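Local atomic coordinates of chromosome replication initiation protein (Geobacillus kaustophilus, PDB entry 2VN2), a protein that probably acts in the primosome at the initiation of DNA replication, and is represented here by its metal-binding N-terminal domain. Residues L22-Q27 and Y111-Q116; L38-S43 and E59-S64; A55-R60 and A66-M71. All coordinates share one frame; numbering follows the deposited sequence.

Interaction 1 (L22-Q27 and Y111-Q116). With MG (magnesium ion), chain E.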
loop_
_atom_site.group_PDB
_atom_site.type_symbol
_atom_site.label_atom_id
_atom_site.label_comp_id
_atom_site.label_asym_id
_atom_site.label_seq_id
_atom_site.Cartn_x
_atom_site.Cartn_y
_atom_site.Cartn_z
ATOM N N LEU A 22 -6.658 8.686 6.932
ATOM C CA LEU A 22 -5.826 9.871 7.031
ATOM C C LEU A 22 -6.581 11.153 6.916
ATOM O O LEU A 22 -6.311 12.083 7.624
ATOM C CB LEU A 22 -4.830 9.784 5.881
ATOM C CG LEU A 22 -3.603 10.592 6.036
ATOM C CD1 LEU A 22 -2.935 10.211 7.294
ATOM C CD2 LEU A 22 -2.732 10.253 4.822
ATOM N N GLY A 23 -7.551 11.215 6.013
ATOM C CA GLY A 23 -8.294 12.431 5.816
ATOM C C GLY A 23 -9.344 12.745 6.913
ATOM O O GLY A 23 -9.941 13.843 6.917
ATOM N N HIS A 24 -9.614 11.822 7.815
ATOM C CA HIS A 24 -10.754 11.972 8.701
ATOM C C HIS A 24 -10.577 11.411 10.069
ATOM O O HIS A 24 -11.510 11.412 10.772
ATOM C CB HIS A 24 -11.993 11.262 8.118
ATOM C CG HIS A 24 -12.396 11.763 6.750
ATOM N ND1 HIS A 24 -13.289 12.815 6.562
ATOM C CD2 HIS A 24 -12.013 11.366 5.507
ATOM C CE1 HIS A 24 -13.446 13.024 5.250
ATOM N NE2 HIS A 24 -12.650 12.188 4.593
ATOM N N TYR A 25 -9.411 10.907 10.444
ATOM C CA TYR A 25 -9.244 10.362 11.782
ATOM C C TYR A 25 -9.474 11.403 12.862
ATOM O O TYR A 25 -9.930 11.050 13.897
ATOM C CB TYR A 25 -7.869 9.712 11.977
ATOM C CG TYR A 25 -6.729 10.706 12.013
ATOM C CD1 TYR A 25 -6.297 11.303 13.240
ATOM C CD2 TYR A 25 -6.088 11.086 10.817
ATOM C CE1 TYR A 25 -5.284 12.271 13.241
ATOM C CE2 TYR A 25 -5.002 12.013 10.821
ATOM C CZ TYR A 25 -4.619 12.600 12.035
ATOM O OH TYR A 25 -3.587 13.479 12.014
ATOM N N LYS A 26 -9.070 12.664 12.656
ATOM C CA LYS A 26 -9.318 13.785 13.662
ATOM C C LYS A 26 -10.799 14.030 13.854
ATOM O O LYS A 26 -11.293 14.021 14.977
ATOM C CB LYS A 26 -8.565 15.117 13.316
ATOM C CG LYS A 26 -9.166 16.379 13.888
ATOM C CD LYS A 26 -9.094 17.498 12.835
ATOM C CE LYS A 26 -9.184 18.895 13.552
ATOM N NZ LYS A 26 -8.743 20.136 12.611
ATOM N N GLN A 27 -11.496 14.192 12.756
ATOM C CA GLN A 27 -12.934 14.225 12.790
ATOM C C GLN A 27 -13.571 13.015 13.457
ATOM O O GLN A 27 -14.729 13.121 13.830
ATOM C CB GLN A 27 -13.518 14.379 11.370
ATOM C CG GLN A 27 -13.805 15.830 10.910
ATOM C CD GLN A 27 -13.889 16.064 9.275
ATOM O OE1 GLN A 27 -12.942 15.783 8.473
ATOM N NE2 GLN A 27 -15.078 16.565 8.832
ATOM N N TYR A 111 -20.787 9.233 4.823
ATOM C CA TYR A 111 -22.141 9.277 4.363
ATOM C C TYR A 111 -22.895 10.596 4.673
ATOM O O TYR A 111 -23.615 11.128 3.883
ATOM C CB TYR A 111 -22.929 8.151 4.991
ATOM C CG TYR A 111 -23.816 7.637 3.947
ATOM C CD1 TYR A 111 -23.245 7.029 2.831
ATOM C CD2 TYR A 111 -25.204 7.835 3.981
ATOM C CE1 TYR A 111 -23.991 6.561 1.781
ATOM C CE2 TYR A 111 -26.000 7.366 2.911
ATOM C CZ TYR A 111 -25.360 6.698 1.793
ATOM O OH TYR A 111 -26.057 6.168 0.638
ATOM N N THR A 112 -22.728 11.037 5.883
ATOM C CA THR A 112 -23.241 12.305 6.404
ATOM C C THR A 112 -22.593 13.481 5.727
ATOM O O THR A 112 -23.311 14.340 5.287
ATOM C CB THR A 112 -23.026 12.296 7.948
ATOM O OG1 THR A 112 -23.848 11.254 8.484
ATOM C CG2 THR A 112 -23.283 13.693 8.626
ATOM N N GLN A 113 -21.264 13.511 5.570
ATOM C CA GLN A 113 -20.597 14.545 4.745
ATOM C C GLN A 113 -21.119 14.597 3.289
ATOM O O GLN A 113 -21.178 15.667 2.720
ATOM C CB GLN A 113 -19.080 14.267 4.741
ATOM C CG GLN A 113 -17.939 15.406 4.737
ATOM C CD GLN A 113 -16.641 14.994 5.654
ATOM O OE1 GLN A 113 -15.784 14.078 5.387
ATOM N NE2 GLN A 113 -16.540 15.743 6.770
ATOM N N ALA A 114 -21.400 13.446 2.647
ATOM C CA ALA A 114 -21.827 13.369 1.257
ATOM C C ALA A 114 -23.212 14.095 1.103
ATOM O O ALA A 114 -23.390 14.902 0.170
ATOM C CB ALA A 114 -21.946 11.900 0.805
ATOM N N ALA A 115 -24.132 13.782 2.003
ATOM C CA ALA A 115 -25.478 14.268 2.026
ATOM C C ALA A 115 -25.619 15.750 2.282
ATOM O O ALA A 115 -26.520 16.385 1.700
ATOM C CB ALA A 115 -26.243 13.509 3.074
ATOM N N GLN A 116 -24.724 16.290 3.125
ATOM C CA GLN A 116 -24.614 17.686 3.540
ATOM C C GLN A 116 -23.925 18.508 2.487
ATOM O O GLN A 116 -24.103 19.765 2.426
ATOM C CB GLN A 116 -23.878 17.785 4.891
ATOM C CG GLN A 116 -24.742 17.055 5.962
ATOM C CD GLN A 116 -24.303 17.167 7.447
ATOM O OE1 GLN A 116 -23.122 17.490 7.790
ATOM N NE2 GLN A 116 -25.305 16.857 8.371
HETATM MG MG MG E . -14.672 14.482 7.334
#

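Interaction 2 (L38-S43 and E59-S64)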
loop_
_atom_site.group_PDB
_atom_site.type_symbol
_atom_site.label_atom_id
_atom_site.label_comp_id
_atom_site.label_asym_id
_atom_site.label_seq_id
_atom_site.Cartn_x
_atom_site.Cartn_y
_atom_site.Cartn_z
ATOM N N LEU A 38 -2.842 2.143 15.616
ATOM C CA LEU A 38 -3.665 1.342 14.676
ATOM C C LEU A 38 -2.783 0.766 13.549
ATOM O O LEU A 38 -2.929 -0.419 13.119
ATOM C CB LEU A 38 -4.764 2.297 14.082
ATOM C CG LEU A 38 -5.898 2.624 15.056
ATOM C CD1 LEU A 38 -6.943 3.554 14.404
ATOM C CD2 LEU A 38 -6.553 1.348 15.755
ATOM N N LEU A 39 -1.855 1.605 13.049
ATOM C CA LEU A 39 -0.828 1.155 11.984
ATOM C C LEU A 39 -0.012 0.136 12.600
ATOM O O LEU A 39 0.171 -0.909 11.970
ATOM C CB LEU A 39 0.127 2.296 11.532
ATOM C CG LEU A 39 -0.442 3.259 10.445
ATOM C CD1 LEU A 39 -1.996 3.393 10.318
ATOM C CD2 LEU A 39 0.251 4.690 10.350
ATOM N N HIS A 40 0.539 0.369 13.835
ATOM C CA HIS A 40 1.339 -0.819 14.386
ATOM C C HIS A 40 0.448 -2.097 14.499
ATOM O O HIS A 40 0.939 -3.182 14.182
ATOM C CB HIS A 40 2.070 -0.621 15.692
ATOM C CG HIS A 40 3.140 0.423 15.667
ATOM N ND1 HIS A 40 4.382 0.224 15.113
ATOM C CD2 HIS A 40 3.141 1.689 16.141
ATOM C CE1 HIS A 40 5.102 1.322 15.241
ATOM N NE2 HIS A 40 4.367 2.224 15.860
ATOM N N MET A 41 -0.805 -1.996 14.978
ATOM C CA MET A 41 -1.657 -3.188 15.042
ATOM C C MET A 41 -1.857 -3.754 13.705
ATOM O O MET A 41 -1.729 -4.907 13.612
ATOM C CB MET A 41 -3.047 -3.043 15.646
ATOM C CG MET A 41 -3.091 -2.611 17.204
ATOM S SD MET A 41 -4.785 -1.998 17.727
ATOM C CE MET A 41 -5.657 -3.168 16.792
ATOM N N GLN A 42 -2.155 -2.969 12.671
ATOM C CA GLN A 42 -2.307 -3.554 11.306
ATOM C C GLN A 42 -1.077 -4.405 10.924
ATOM O O GLN A 42 -1.168 -5.520 10.426
ATOM C CB GLN A 42 -2.530 -2.489 10.249
ATOM C CG GLN A 42 -2.823 -3.086 8.853
ATOM C CD GLN A 42 -2.767 -2.012 7.752
ATOM O OE1 GLN A 42 -2.981 -0.768 8.018
ATOM N NE2 GLN A 42 -2.414 -2.453 6.492
ATOM N N SER A 43 0.079 -3.856 11.234
ATOM C CA SER A 43 1.366 -4.448 10.895
ATOM C C SER A 43 1.612 -5.814 11.571
ATOM O O SER A 43 2.154 -6.729 10.960
ATOM C CB SER A 43 2.439 -3.439 11.326
ATOM O OG SER A 43 3.718 -3.896 10.983
ATOM N N GLU A 59 6.719 -1.227 21.938
ATOM C CA GLU A 59 8.150 -1.480 21.716
ATOM C C GLU A 59 8.595 -0.631 20.566
ATOM O O GLU A 59 9.709 -0.156 20.605
ATOM C CB GLU A 59 8.481 -3.004 21.504
ATOM C CG GLU A 59 8.760 -3.532 20.039
ATOM C CD GLU A 59 8.552 -5.147 19.826
ATOM O OE1 GLU A 59 8.846 -5.912 20.807
ATOM O OE2 GLU A 59 8.099 -5.632 18.712
ATOM N N ARG A 60 7.729 -0.413 19.560
ATOM C CA ARG A 60 8.057 0.462 18.389
ATOM C C ARG A 60 7.480 1.880 18.506
ATOM O O ARG A 60 7.532 2.631 17.575
ATOM C CB ARG A 60 7.700 -0.231 17.034
ATOM C CG ARG A 60 8.229 -1.745 16.841
ATOM C CD ARG A 60 7.918 -2.379 15.390
ATOM N NE ARG A 60 6.712 -3.251 15.202
ATOM C CZ ARG A 60 5.587 -3.076 14.416
ATOM N NH1 ARG A 60 5.286 -1.977 13.632
ATOM N NH2 ARG A 60 4.693 -4.097 14.432
ATOM N N MET A 61 6.940 2.273 19.669
ATOM C CA MET A 61 6.311 3.611 19.816
ATOM C C MET A 61 7.105 4.418 20.861
ATOM O O MET A 61 7.880 3.833 21.628
ATOM C CB MET A 61 4.825 3.552 20.278
ATOM C CG MET A 61 3.981 2.626 19.672
ATOM S SD MET A 61 2.139 2.721 19.917
ATOM C CE MET A 61 2.460 1.134 19.829
ATOM N N THR A 62 6.865 5.718 20.946
ATOM C CA THR A 62 7.518 6.515 21.978
ATOM C C THR A 62 6.821 6.436 23.360
ATOM O O THR A 62 7.310 7.051 24.335
ATOM C CB THR A 62 7.543 7.983 21.615
ATOM O OG1 THR A 62 6.185 8.420 21.524
ATOM C CG2 THR A 62 8.355 8.250 20.290
ATOM N N VAL A 63 5.685 5.741 23.456
ATOM C CA VAL A 63 4.957 5.619 24.690
ATOM C C VAL A 63 5.280 4.301 25.521
ATOM O O VAL A 63 5.683 3.296 24.927
ATOM C CB VAL A 63 3.427 5.761 24.443
ATOM C CG1 VAL A 63 3.167 7.109 23.797
ATOM C CG2 VAL A 63 2.919 4.710 23.607
ATOM N N SER A 64 5.069 4.309 26.840
ATOM C CA SER A 64 5.247 3.138 27.621
ATOM C C SER A 64 4.162 2.106 27.342
ATOM O O SER A 64 3.107 2.358 26.715
ATOM C CB SER A 64 5.238 3.515 29.136
ATOM O OG SER A 64 3.951 3.999 29.510
#

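Interaction 3 (A55-R60 and A66-M71)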
loop_
_atom_site.group_PDB
_atom_site.type_symbol
_atom_site.label_atom_id
_atom_site.label_comp_id
_atom_site.label_asym_id
_atom_site.label_seq_id
_atom_site.Cartn_x
_atom_site.Cartn_y
_atom_site.Cartn_z
ATOM N N ALA A 55 2.596 -4.295 25.479
ATOM C CA ALA A 55 4.046 -4.287 25.390
ATOM C C ALA A 55 4.592 -4.495 23.982
ATOM O O ALA A 55 5.597 -3.899 23.619
ATOM C CB ALA A 55 4.671 -5.319 26.337
ATOM N N GLU A 56 3.994 -5.375 23.193
ATOM C CA GLU A 56 4.511 -5.563 21.814
ATOM C C GLU A 56 4.238 -4.274 21.016
ATOM O O GLU A 56 5.129 -3.740 20.338
ATOM C CB GLU A 56 3.902 -6.817 21.119
ATOM C CG GLU A 56 4.351 -8.210 21.825
ATOM C CD GLU A 56 3.580 -9.489 21.326
ATOM O OE1 GLU A 56 2.325 -9.467 21.194
ATOM O OE2 GLU A 56 4.248 -10.536 21.067
ATOM N N LEU A 57 3.027 -3.733 21.159
ATOM C CA LEU A 57 2.704 -2.411 20.582
ATOM C C LEU A 57 3.655 -1.349 21.046
ATOM O O LEU A 57 4.155 -0.630 20.197
ATOM C CB LEU A 57 1.176 -2.002 20.653
ATOM C CG LEU A 57 0.192 -3.073 20.080
ATOM C CD1 LEU A 57 -1.256 -3.042 20.657
ATOM C CD2 LEU A 57 0.118 -3.001 18.590
ATOM N N ALA A 58 4.003 -1.272 22.325
ATOM C CA ALA A 58 4.776 -0.081 22.811
ATOM C C ALA A 58 6.223 -0.058 22.367
ATOM O O ALA A 58 6.868 1.013 22.403
ATOM C CB ALA A 58 4.729 0.054 24.345
ATOM N N GLU A 59 6.719 -1.227 21.938
ATOM C CA GLU A 59 8.150 -1.480 21.716
ATOM C C GLU A 59 8.595 -0.631 20.566
ATOM O O GLU A 59 9.709 -0.156 20.605
ATOM C CB GLU A 59 8.481 -3.004 21.504
ATOM C CG GLU A 59 8.760 -3.532 20.039
ATOM C CD GLU A 59 8.552 -5.147 19.826
ATOM O OE1 GLU A 59 8.846 -5.912 20.807
ATOM O OE2 GLU A 59 8.099 -5.632 18.712
ATOM N N ARG A 60 7.729 -0.413 19.560
ATOM C CA ARG A 60 8.057 0.462 18.389
ATOM C C ARG A 60 7.480 1.880 18.506
ATOM O O ARG A 60 7.532 2.631 17.575
ATOM C CB ARG A 60 7.700 -0.231 17.034
ATOM C CG ARG A 60 8.229 -1.745 16.841
ATOM C CD ARG A 60 7.918 -2.379 15.390
ATOM N NE ARG A 60 6.712 -3.251 15.202
ATOM C CZ ARG A 60 5.587 -3.076 14.416
ATOM N NH1 ARG A 60 5.286 -1.977 13.632
ATOM N NH2 ARG A 60 4.693 -4.097 14.432
ATOM N N ALA A 66 2.382 0.826 29.514
ATOM C CA ALA A 66 1.207 1.211 30.300
ATOM C C ALA A 66 0.315 2.228 29.563
ATOM O O ALA A 66 -0.925 2.097 29.622
ATOM C CB ALA A 66 1.690 1.732 31.738
ATOM N N GLU A 67 0.923 3.221 28.888
ATOM C CA GLU A 67 0.188 4.261 28.091
ATOM C C GLU A 67 -0.476 3.604 26.945
ATOM O O GLU A 67 -1.636 3.825 26.695
ATOM C CB GLU A 67 1.142 5.337 27.556
ATOM C CG GLU A 67 1.774 6.175 28.649
ATOM C CD GLU A 67 2.925 7.115 28.187
ATOM O OE1 GLU A 67 2.534 8.284 27.905
ATOM O OE2 GLU A 67 4.174 6.743 28.113
ATOM N N CYS A 68 0.279 2.751 26.254
ATOM C CA CYS A 68 -0.253 1.904 25.149
ATOM C C CYS A 68 -1.479 1.039 25.634
ATOM O O CYS A 68 -2.553 1.047 25.031
ATOM C CB CYS A 68 0.959 1.111 24.498
ATOM S SG CYS A 68 0.420 0.125 23.085
ATOM N N MET A 69 -1.423 0.393 26.782
ATOM C CA MET A 69 -2.663 -0.306 27.273
ATOM C C MET A 69 -3.804 0.638 27.515
ATOM O O MET A 69 -4.978 0.322 27.281
ATOM C CB MET A 69 -2.444 -1.107 28.601
ATOM C CG MET A 69 -3.853 -1.701 29.095
ATOM S SD MET A 69 -4.432 -2.971 27.903
ATOM C CE MET A 69 -6.066 -2.504 27.328
ATOM N N GLU A 70 -3.486 1.819 28.035
ATOM C CA GLU A 70 -4.504 2.897 28.193
ATOM C C GLU A 70 -5.125 3.276 26.855
ATOM O O GLU A 70 -6.331 3.458 26.725
ATOM C CB GLU A 70 -3.701 4.079 28.762
ATOM C CG GLU A 70 -4.348 5.294 29.427
ATOM C CD GLU A 70 -4.631 5.053 30.904
ATOM O OE1 GLU A 70 -5.759 4.496 31.103
ATOM O OE2 GLU A 70 -3.756 5.398 31.806
ATOM N N MET A 71 -4.271 3.447 25.828
ATOM C CA MET A 71 -4.737 3.840 24.501
ATOM C C MET A 71 -5.596 2.716 23.902
ATOM O O MET A 71 -6.555 3.023 23.334
ATOM C CB MET A 71 -3.512 4.111 23.593
ATOM C CG MET A 71 -2.533 5.140 24.129
ATOM S SD MET A 71 -1.027 5.496 23.159
ATOM C CE MET A 71 -1.823 5.920 21.603
#

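Interaction 1 (L22-Q27 and Y111-Q116)
The flat groups of H24, Q27 and Q113 gather round one magnesium ion. The imidazole of H24 meets the metal at its edge, through ND1, with ND1 to MG at 2.3 Å. The H24 ring and the Q113 amide have planes 33° apart. Their closest approach in the model is too short to be trusted. The amides of Q27 and Q113 are turned 40° from each other. As modelled, each amide turns its end to the ion, and the amide carbons follow close behind: Q27 CD and Q113 CD each lie 2.6 Å from MG. Which atom of each amide binds is not certain, because both groups are probably turned over in the model. A carbonyl oxygen is the likelier ligand.

Q113 comes from the opposite direction to H24 and Q27. The backbones stay well apart, with CA of H24 and CA of Q113 10.9 Å from each other. Long side chains and the ion bridge this distance. Q27 reaches in from the loop. Q113 bends at chi2 to bring its amide up to the ion. H24 sets CG anti to its carbonyl carbon, which turns the ring toward helix 100-116. There it also touches L106 and L110.

H109 completes the protein ligands of the metal, and its ring meets that of H24. Beside the site, the loop touches the second subunit, where NZ of K26 is hydrogen-bonded to the backbone oxygen of E59 of that subunit.

This is a surface metal site of the DnaD N-terminal domain. Two ligands, H109 and Q113, stand one turn apart on the last helix. The other two, H24 and Q27, come from the loop after helix 19-22, so the ion ties that loop to a helix far along the chain.

Interaction 2 (L38-S43 and E59-S64)
H40 stands between R60 and M61, and its side chain runs antiparallel to both of theirs. Its CG is anti to the carbonyl carbon (chi1 -63°), which sends the imidazole from helix 32-45 out to the 59-64 loop. R60 NH1 sits at the ring edge, in plane, 2.8 Å from H40 ND1. The angle is poor for a hydrogen bond. R60 reaches this place by bending at chi3 (-97°), and its guanidinium plane is turned 68° from the ring. The same group passes S43, with R60 NH2 3.6 Å from S43 OG, and makes a cation-pi contact with F44.

The loop, between helices 54-59 and 65-77, is consistent with the turn of a helix-turn-helix. Helix 32-45 probably serves as the helix that precedes this unit and packs on it. With the small antiparallel sheet of strands 82-83 and 97-98, this resembles a winged helix.

M61 meets another part of the imidazole. Its CG lies 3.7 Å from H40 CD2, and its CE lies 3.8 Å from the same H40 CD2. The sulfur is oblique to the ring, with M61 SD 5.0 Å from the H40 centroid. H40 NE2 is hydrogen-bonded to the hydroxyl of Y25 of the second subunit. With an alanine in place of H40, a gap between R60 and M61 is likely to open, and the bond to Y25 across the subunit interface would probably be lost. Beyond the ring, M61 also packs on L37 and C68.

Interaction 3 (A55-R60 and A66-M71)
Helices 54-59 and 65-77 come close where A58 faces C68, with CA of A58 and CA of C68 only 5.9 Å apart. Small side chains make this approach possible. A58 offers just a methyl group, and its CB lies 3.9 Å from C68 CB. Both of these CB atoms point toward the opposing segment. The sulfur of C68 goes on to the neighbouring residue. With SG anti to the backbone N (chi1 -177°), it reaches over to L57, and C68 SG is 3.3 Å from L57 CB. That is a tight apolar contact. The sulfur also passes near the backbone of helix 54-59, with C68 SG 3.9 Å from A58 N. C68 is the one residue of its segment that meets both L57 and A58, and most of the surface buried on its side belongs to it.

L57 touches C68 with its CB alone. Its CG is anti to its carbonyl carbon (chi1 -52°), and its branches serve the packing against helix 32-45, where L57 meets M41 and F44. P52 lies against it as well. L57 therefore joins this helix pair to helix 32-45.

The two helices differ in regularity here. The bonds from E59 N to A55 O and E56 O are weak. Helix 65-77 is regular, with M71 N bonded to E67 O at 2.8 Å. Its start carries a capping box, in which the S64 side chain caps a backbone N and E67 OE2 accepts from S64 N.

The two helices and the short turn between them are consistent with a helix-turn-helix, in keeping with the HTH relationship of the DnaD N-terminal domain.

How the interactions relate
Interactions 2 and 3 are buried and belong to one unit. They share E59 and R60, and their centres are 7 Å apart. Interaction 2 sets helix 32-45 against the turn; interaction 3 sets the two helices on either side of that turn against each other. The two contacts are in direct touch through apolar side chains. Interaction 1 lies at the surface, on the opposite side of the chain's centre, about 25 Å from interaction 2 between centres. Its chemistry is metal coordination, whereas interaction 3 is purely apolar and interaction 2 mixes polar and apolar groups. Interactions 1 and 2 both reach the second subunit.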